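Local atomic coordinates of X-ray repair cross complementing protein 1 variant (Homo sapiens, PDB entry 6WH1), a protein that probably serves as a scaffold in DNA single-strand break repair, assembling repair complexes and restraining PARP1, and is represented here by its C-terminal BRCT domain. Residues Gln45-Ala50 against Pro65-Val70; Phe69-Trp74 against Tyr90-Gln95. One frame throughout, in Å; residues are numbered along the deposited sequence.

How the contacts relate
Two neighbouring contacts illustrate how a small BRCT domain uses one edge strand twice. Contact 1 pairs strands 46-48 and 68-70, which follow each other across the parallel four-stranded sheet and are joined in sequence by helix 55-63. Contact 2 begins where contact 1 ends: the chain leaves strand 68-70, enters helix 72-81, and is met by the C-terminal residues 90-95. The two centres lie about 8 Å apart and share Phe69 and Val70. They also touch directly, through a probable hydrogen bond of Arg71 NH1 to Thr49 O and through packing of Trp74 on Phe46. Sheet edge, last helix and C-terminal tail are thus tied into one continuous unit.

Contact 1. Residues Gln45-Ala50 against Pro65-Val70; sequences QFVITA and PSLAFV
Val47 and Phe69 stand shoulder to shoulder on one face of a parallel sheet, with Val47 CB 3.7 Å from Phe69 CD2. The ring stands beside the whole fork of the valine: CG1 also approaches CD2, while CG2 approaches CE2. With Val47 CG1 anti to the backbone N (chi1 170°), CG2 falls beside that nitrogen and comes within 3.6 Å of Leu67 CD1, which arrives obliquely. The same leucine methyl lies over one face of the Phe69 ring, toward its rim. Helix 55-63, the crossover of this beta-alpha-beta unit, covers the cluster, and Phe57 from it stacks on Phe69.

Phe46, Ala68, Ile48 and Val70 occupy the other face. Phe46 CD1 rests 3.9 Å from Ala68 CB, and Val70 CG2 reaches the edge of the phenylalanine ring, near its plane. Trp74 of helix 72-81 meets this ring too.

Between the faces runs the parallel backbone ladder. Val47 uses both backbone N and O toward the neighbouring strand: its N donates to Ala68 O at 3.0 Å, and its O accepts Val70 N at 2.9 Å. Thr49 N continues the series to Val70 O. At the start the bond from Ala68 N to Gln45 O is longer, 3.3 Å, with the donor above the carbonyl plane, and a water donates to both Gln45 O and Ser66 O. The chemistry implies a largely apolar Val47-Leu67-Phe69 side, although Thr49 OG1 is buried without a modelled hydrogen-bond partner; inward-facing N and O atoms of Val47, Ala68, Val70 and Thr49 pair across the contact, while those of Phe46 and Ile48 turn to strand 10-13.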
loop_
_atom_site.group_PDB
_atom_site.type_symbol
_atom_site.label_atom_id
_atom_site.label_comp_id
_atom_site.label_asym_id
_atom_site.label_seq_id
_atom_site.Cartn_x
_atom_site.Cartn_y
_atom_site.Cartn_z
ATOM N N GLN A 45 -13.072 -2.494 -7.354
ATOM C CA GLN A 45 -13.721 -3.766 -7.072
ATOM C C GLN A 45 -13.953 -4.025 -5.589
ATOM O O GLN A 45 -14.824 -4.834 -5.251
ATOM C CB GLN A 45 -12.902 -4.928 -7.652
ATOM C CG GLN A 45 -12.980 -5.046 -9.163
ATOM C CD GLN A 45 -11.616 -5.022 -9.811
ATOM O OE1 GLN A 45 -10.610 -5.350 -9.182
ATOM N NE2 GLN A 45 -11.570 -4.633 -11.078
ATOM N N PHE A 46 -13.209 -3.367 -4.705
ATOM C CA PHE A 46 -13.356 -3.567 -3.267
ATOM C C PHE A 46 -13.211 -2.230 -2.564
ATOM O O PHE A 46 -12.139 -1.616 -2.606
ATOM C CB PHE A 46 -12.319 -4.561 -2.732
ATOM C CG PHE A 46 -12.409 -5.921 -3.351
ATOM C CD1 PHE A 46 -13.315 -6.852 -2.875
ATOM C CD2 PHE A 46 -11.589 -6.267 -4.413
ATOM C CE1 PHE A 46 -13.401 -8.106 -3.447
ATOM C CE2 PHE A 46 -11.670 -7.522 -4.992
ATOM C CZ PHE A 46 -12.578 -8.442 -4.510
ATOM N N VAL A 47 -14.280 -1.777 -1.925
ATOM C CA VAL A 47 -14.218 -0.618 -1.046
ATOM C C VAL A 47 -13.939 -1.128 0.362
ATOM O O VAL A 47 -14.681 -1.965 0.886
ATOM C CB VAL A 47 -15.518 0.196 -1.100
ATOM C CG1 VAL A 47 -15.527 1.258 -0.012
ATOM C CG2 VAL A 47 -15.681 0.845 -2.465
ATOM N N ILE A 48 -12.856 -0.646 0.962
ATOM C CA ILE A 48 -12.501 -0.978 2.336
ATOM C C ILE A 48 -12.904 0.190 3.226
ATOM O O ILE A 48 -12.443 1.320 3.023
ATOM C CB ILE A 48 -11.000 -1.280 2.469
ATOM C CG1 ILE A 48 -10.497 -2.070 1.253
ATOM C CG2 ILE A 48 -10.720 -2.017 3.770
ATOM C CD1 ILE A 48 -11.048 -3.475 1.153
ATOM N N THR A 49 -13.769 -0.071 4.209
ATOM C CA THR A 49 -14.243 0.971 5.111
ATOM C C THR A 49 -14.343 0.447 6.533
ATOM O O THR A 49 -14.614 -0.735 6.765
ATOM C CB THR A 49 -15.628 1.510 4.728
ATOM O OG1 THR A 49 -16.546 0.417 4.585
ATOM C CG2 THR A 49 -15.563 2.255 3.446
ATOM N N ALA A 50 -14.136 1.356 7.484
ATOM C CA ALA A 50 -14.538 1.133 8.863
ATOM C C ALA A 50 -15.868 1.791 9.181
ATOM O O ALA A 50 -16.488 1.449 10.193
ATOM C CB ALA A 50 -13.470 1.660 9.828
ATOM N N PRO A 65 -22.097 -3.213 -10.504
ATOM C CA PRO A 65 -22.846 -4.285 -9.815
ATOM C C PRO A 65 -21.973 -5.286 -9.070
ATOM O O PRO A 65 -22.434 -5.875 -8.087
ATOM C CB PRO A 65 -23.617 -4.958 -10.960
ATOM C CG PRO A 65 -23.610 -3.956 -12.091
ATOM C CD PRO A 65 -22.314 -3.227 -11.965
ATOM N N SER A 66 -20.733 -5.504 -9.499
ATOM C CA SER A 66 -19.865 -6.499 -8.880
ATOM C C SER A 66 -19.073 -5.948 -7.702
ATOM O O SER A 66 -18.210 -6.651 -7.169
ATOM C CB SER A 66 -18.905 -7.077 -9.920
ATOM O OG SER A 66 -18.112 -6.057 -10.502
ATOM N N LEU A 67 -19.352 -4.719 -7.281
ATOM C CA LEU A 67 -18.578 -4.087 -6.223
ATOM C C LEU A 67 -18.900 -4.710 -4.870
ATOM O O LEU A 67 -20.044 -5.075 -4.592
ATOM C CB LEU A 67 -18.860 -2.586 -6.216
ATOM C CG LEU A 67 -18.761 -1.749 -4.949
ATOM C CD1 LEU A 67 -17.310 -1.572 -4.557
ATOM C CD2 LEU A 67 -19.407 -0.407 -5.225
ATOM N N ALA A 68 -17.873 -4.840 -4.029
ATOM C CA ALA A 68 -18.000 -5.438 -2.707
ATOM C C ALA A 68 -17.475 -4.474 -1.654
ATOM O O ALA A 68 -16.467 -3.791 -1.870
ATOM C CB ALA A 68 -17.239 -6.765 -2.615
ATOM N N PHE A 69 -18.159 -4.436 -0.512
ATOM C CA PHE A 69 -17.819 -3.562 0.604
ATOM C C PHE A 69 -17.326 -4.421 1.758
ATOM O O PHE A 69 -18.052 -5.300 2.236
ATOM C CB PHE A 69 -19.026 -2.728 1.024
ATOM C CG PHE A 69 -19.564 -1.858 -0.073
ATOM C CD1 PHE A 69 -20.548 -2.326 -0.928
ATOM C CD2 PHE A 69 -19.079 -0.574 -0.257
ATOM C CE1 PHE A 69 -21.043 -1.526 -1.938
ATOM C CE2 PHE A 69 -19.567 0.227 -1.266
ATOM C CZ PHE A 69 -20.552 -0.247 -2.103
ATOM N N VAL A 70 -16.088 -4.175 2.190
ATOM C CA VAL A 70 -15.388 -5.069 3.105
ATOM C C VAL A 70 -14.693 -4.255 4.190
ATOM O O VAL A 70 -14.313 -3.099 3.984
ATOM C CB VAL A 70 -14.354 -5.958 2.369
ATOM C CG1 VAL A 70 -14.033 -7.174 3.196
ATOM C CG2 VAL A 70 -14.855 -6.378 0.995
HETATM O O HOH W 1 -15.789 -7.086 -6.340
#

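Contact 2. Residues Phe69-Trp74 against Tyr90-Gln95; sequences FVRPRW and YGVVPQ
Tyr90 packs on Trp74 and Arg73 at the start of helix 72-81, where the C-terminal tail of the BRCT domain runs back past the edge strand 68-70. One face of the tyrosine ring receives the helix backbone: Trp74 CA makes a CH-pi contact 3.8 Å from the Tyr90 ring centroid, 20° off its normal. Trp74 CB sits 3.5 Å from Tyr90 CD1, but the indole and phenol rings form only an offset pair with little overlap, their planes modestly tilted. At the ring's edge lies Arg73 CZ, the guanidinium plane turned 80° from that of the ring; Tyr90 CE2 sits over one face of that guanidinium, toward its rim, so the tyrosine's edge meets the flat group's face. Tyr90 CB meanwhile touches Val70 CG1, and Tyr90 O accepts Arg71 N at 2.9 Å.

Gly91 forms a single backbone bridge with Val70, and its CA makes a CA-H...O contact with Phe69 O. That same Phe69 O accepts the next amide, Val92 N, at 2.8 Å; the bond is nearly straight at the hydrogen, yet the donor stands above the carbonyl plane.

Val92 turns its side chain back to the strand, its CB against Phe69 CB and its two methyls against Arg71. The arginine chain, bent at chi2 (-97°), passes at about a right angle to the valine and lays one guanidinium face on these methyls. Its NH1 donates to Gln51 O and probably also to Thr49 O, polar partners that help fix the flat group. A leucine in place of Arg71 would probably leave those two carbonyls without this donor and strip the flat cover from Val92. In that cover, Val92 CG2 sits over the centre of the guanidinium, 3.5 Å from Arg71 CZ.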
loop_
_atom_site.group_PDB
_atom_site.type_symbol
_atom_site.label_atom_id
_atom_site.label_comp_id
_atom_site.label_asym_id
_atom_site.label_seq_id
_atom_site.Cartn_x
_atom_site.Cartn_y
_atom_site.Cartn_z
ATOM N N PHE A 69 -18.159 -4.436 -0.512
ATOM C CA PHE A 69 -17.819 -3.562 0.604
ATOM C C PHE A 69 -17.326 -4.421 1.758
ATOM O O PHE A 69 -18.052 -5.300 2.236
ATOM C CB PHE A 69 -19.026 -2.728 1.024
ATOM C CG PHE A 69 -19.564 -1.858 -0.073
ATOM C CD1 PHE A 69 -20.548 -2.326 -0.928
ATOM C CD2 PHE A 69 -19.079 -0.574 -0.257
ATOM C CE1 PHE A 69 -21.043 -1.526 -1.938
ATOM C CE2 PHE A 69 -19.567 0.227 -1.266
ATOM C CZ PHE A 69 -20.552 -0.247 -2.103
ATOM N N VAL A 70 -16.088 -4.175 2.190
ATOM C CA VAL A 70 -15.388 -5.069 3.105
ATOM C C VAL A 70 -14.693 -4.255 4.190
ATOM O O VAL A 70 -14.313 -3.099 3.984
ATOM C CB VAL A 70 -14.354 -5.958 2.369
ATOM C CG1 VAL A 70 -14.033 -7.174 3.196
ATOM C CG2 VAL A 70 -14.855 -6.378 0.995
ATOM N N ARG A 71 -14.504 -4.890 5.356
ATOM C CA ARG A 71 -13.847 -4.294 6.506
ATOM C C ARG A 71 -12.340 -4.527 6.451
ATOM O O ARG A 71 -11.874 -5.483 5.820
ATOM C CB ARG A 71 -14.411 -4.881 7.796
ATOM C CG ARG A 71 -15.898 -4.620 7.981
ATOM C CD ARG A 71 -16.137 -3.412 8.865
ATOM N NE ARG A 71 -17.559 -3.139 9.049
ATOM C CZ ARG A 71 -18.130 -1.965 8.805
ATOM N NH1 ARG A 71 -17.397 -0.950 8.367
ATOM N NH2 ARG A 71 -19.433 -1.803 9.001
ATOM N N PRO A 72 -11.559 -3.657 7.102
ATOM C CA PRO A 72 -10.091 -3.820 7.082
ATOM C C PRO A 72 -9.604 -5.139 7.669
ATOM O O PRO A 72 -8.465 -5.557 7.382
ATOM C CB PRO A 72 -9.597 -2.625 7.910
ATOM C CG PRO A 72 -10.690 -1.607 7.799
ATOM C CD PRO A 72 -11.971 -2.390 7.733
ATOM N N ARG A 73 -10.422 -5.808 8.486
ATOM C CA ARG A 73 -9.996 -7.089 9.037
ATOM C C ARG A 73 -9.816 -8.135 7.946
ATOM O O ARG A 73 -9.032 -9.074 8.119
ATOM C CB ARG A 73 -10.988 -7.585 10.090
ATOM C CG ARG A 73 -10.395 -8.670 10.979
ATOM C CD ARG A 73 -11.437 -9.331 11.854
ATOM N NE ARG A 73 -11.118 -10.734 12.111
ATOM C CZ ARG A 73 -12.009 -11.639 12.497
ATOM N NH1 ARG A 73 -13.275 -11.285 12.678
ATOM N NH2 ARG A 73 -11.637 -12.896 12.705
ATOM N N TRP A 74 -10.521 -7.992 6.821
ATOM C CA TRP A 74 -10.270 -8.873 5.685
ATOM C C TRP A 74 -8.813 -8.799 5.256
ATOM O O TRP A 74 -8.144 -9.827 5.104
ATOM C CB TRP A 74 -11.179 -8.506 4.515
ATOM C CG TRP A 74 -10.929 -9.321 3.276
ATOM C CD1 TRP A 74 -10.676 -10.661 3.216
ATOM C CD2 TRP A 74 -10.904 -8.848 1.921
ATOM N NE1 TRP A 74 -10.500 -11.053 1.910
ATOM C CE2 TRP A 74 -10.637 -9.960 1.095
ATOM C CE3 TRP A 74 -11.087 -7.596 1.326
ATOM C CZ2 TRP A 74 -10.546 -9.857 -0.295
ATOM C CZ3 TRP A 74 -10.995 -7.496 -0.056
ATOM C CH2 TRP A 74 -10.726 -8.620 -0.849
ATOM N N TYR A 90 -16.154 -10.675 5.942
ATOM C CA TYR A 90 -15.921 -9.388 6.588
ATOM C C TYR A 90 -16.705 -8.272 5.911
ATOM O O TYR A 90 -16.278 -7.114 5.922
ATOM C CB TYR A 90 -14.427 -9.052 6.599
ATOM C CG TYR A 90 -13.541 -10.235 6.931
ATOM C CD1 TYR A 90 -13.079 -11.089 5.934
ATOM C CD2 TYR A 90 -13.169 -10.501 8.243
ATOM C CE1 TYR A 90 -12.272 -12.170 6.238
ATOM C CE2 TYR A 90 -12.363 -11.581 8.555
ATOM C CZ TYR A 90 -11.919 -12.411 7.551
ATOM O OH TYR A 90 -11.117 -13.484 7.860
ATOM N N GLY A 91 -17.855 -8.601 5.326
ATOM C CA GLY A 91 -18.565 -7.641 4.508
ATOM C C GLY A 91 -19.317 -6.587 5.307
ATOM O O GLY A 91 -19.661 -6.766 6.477
ATOM N N VAL A 92 -19.563 -5.464 4.636
ATOM C CA VAL A 92 -20.375 -4.366 5.148
ATOM C C VAL A 92 -21.690 -4.357 4.379
ATOM O O VAL A 92 -21.692 -4.411 3.144
ATOM C CB VAL A 92 -19.646 -3.018 5.004
ATOM C CG1 VAL A 92 -20.403 -1.911 5.731
ATOM C CG2 VAL A 92 -18.209 -3.130 5.505
ATOM N N VAL A 93 -22.805 -4.304 5.099
ATOM C CA VAL A 93 -24.126 -4.302 4.472
ATOM C C VAL A 93 -24.979 -3.235 5.153
ATOM O O VAL A 93 -24.610 -2.723 6.220
ATOM C CB VAL A 93 -24.802 -5.693 4.551
ATOM C CG1 VAL A 93 -23.937 -6.758 3.886
ATOM C CG2 VAL A 93 -25.113 -6.053 5.988
ATOM N N PRO A 94 -26.115 -2.869 4.550
ATOM C CA PRO A 94 -26.951 -1.815 5.145
ATOM C C PRO A 94 -27.399 -2.137 6.563
ATOM O O PRO A 94 -27.656 -3.291 6.917
ATOM C CB PRO A 94 -28.143 -1.727 4.186
ATOM C CG PRO A 94 -27.598 -2.167 2.882
ATOM C CD PRO A 94 -26.581 -3.229 3.197
ATOM N N GLN A 95 -27.503 -1.086 7.368
ATOM C CA GLN A 95 -27.835 -1.189 8.784
ATOM C C GLN A 95 -29.179 -0.535 9.090
ATOM O O GLN A 95 -30.231 -1.064 8.744
ATOM C CB GLN A 95 -26.744 -0.525 9.613
ATOM C CG GLN A 95 -26.751 0.982 9.470
ATOM C CD GLN A 95 -25.377 1.541 9.221
ATOM O OE1 GLN A 95 -24.466 0.813 8.827
ATOM N NE2 GLN A 95 -25.220 2.843 9.433
#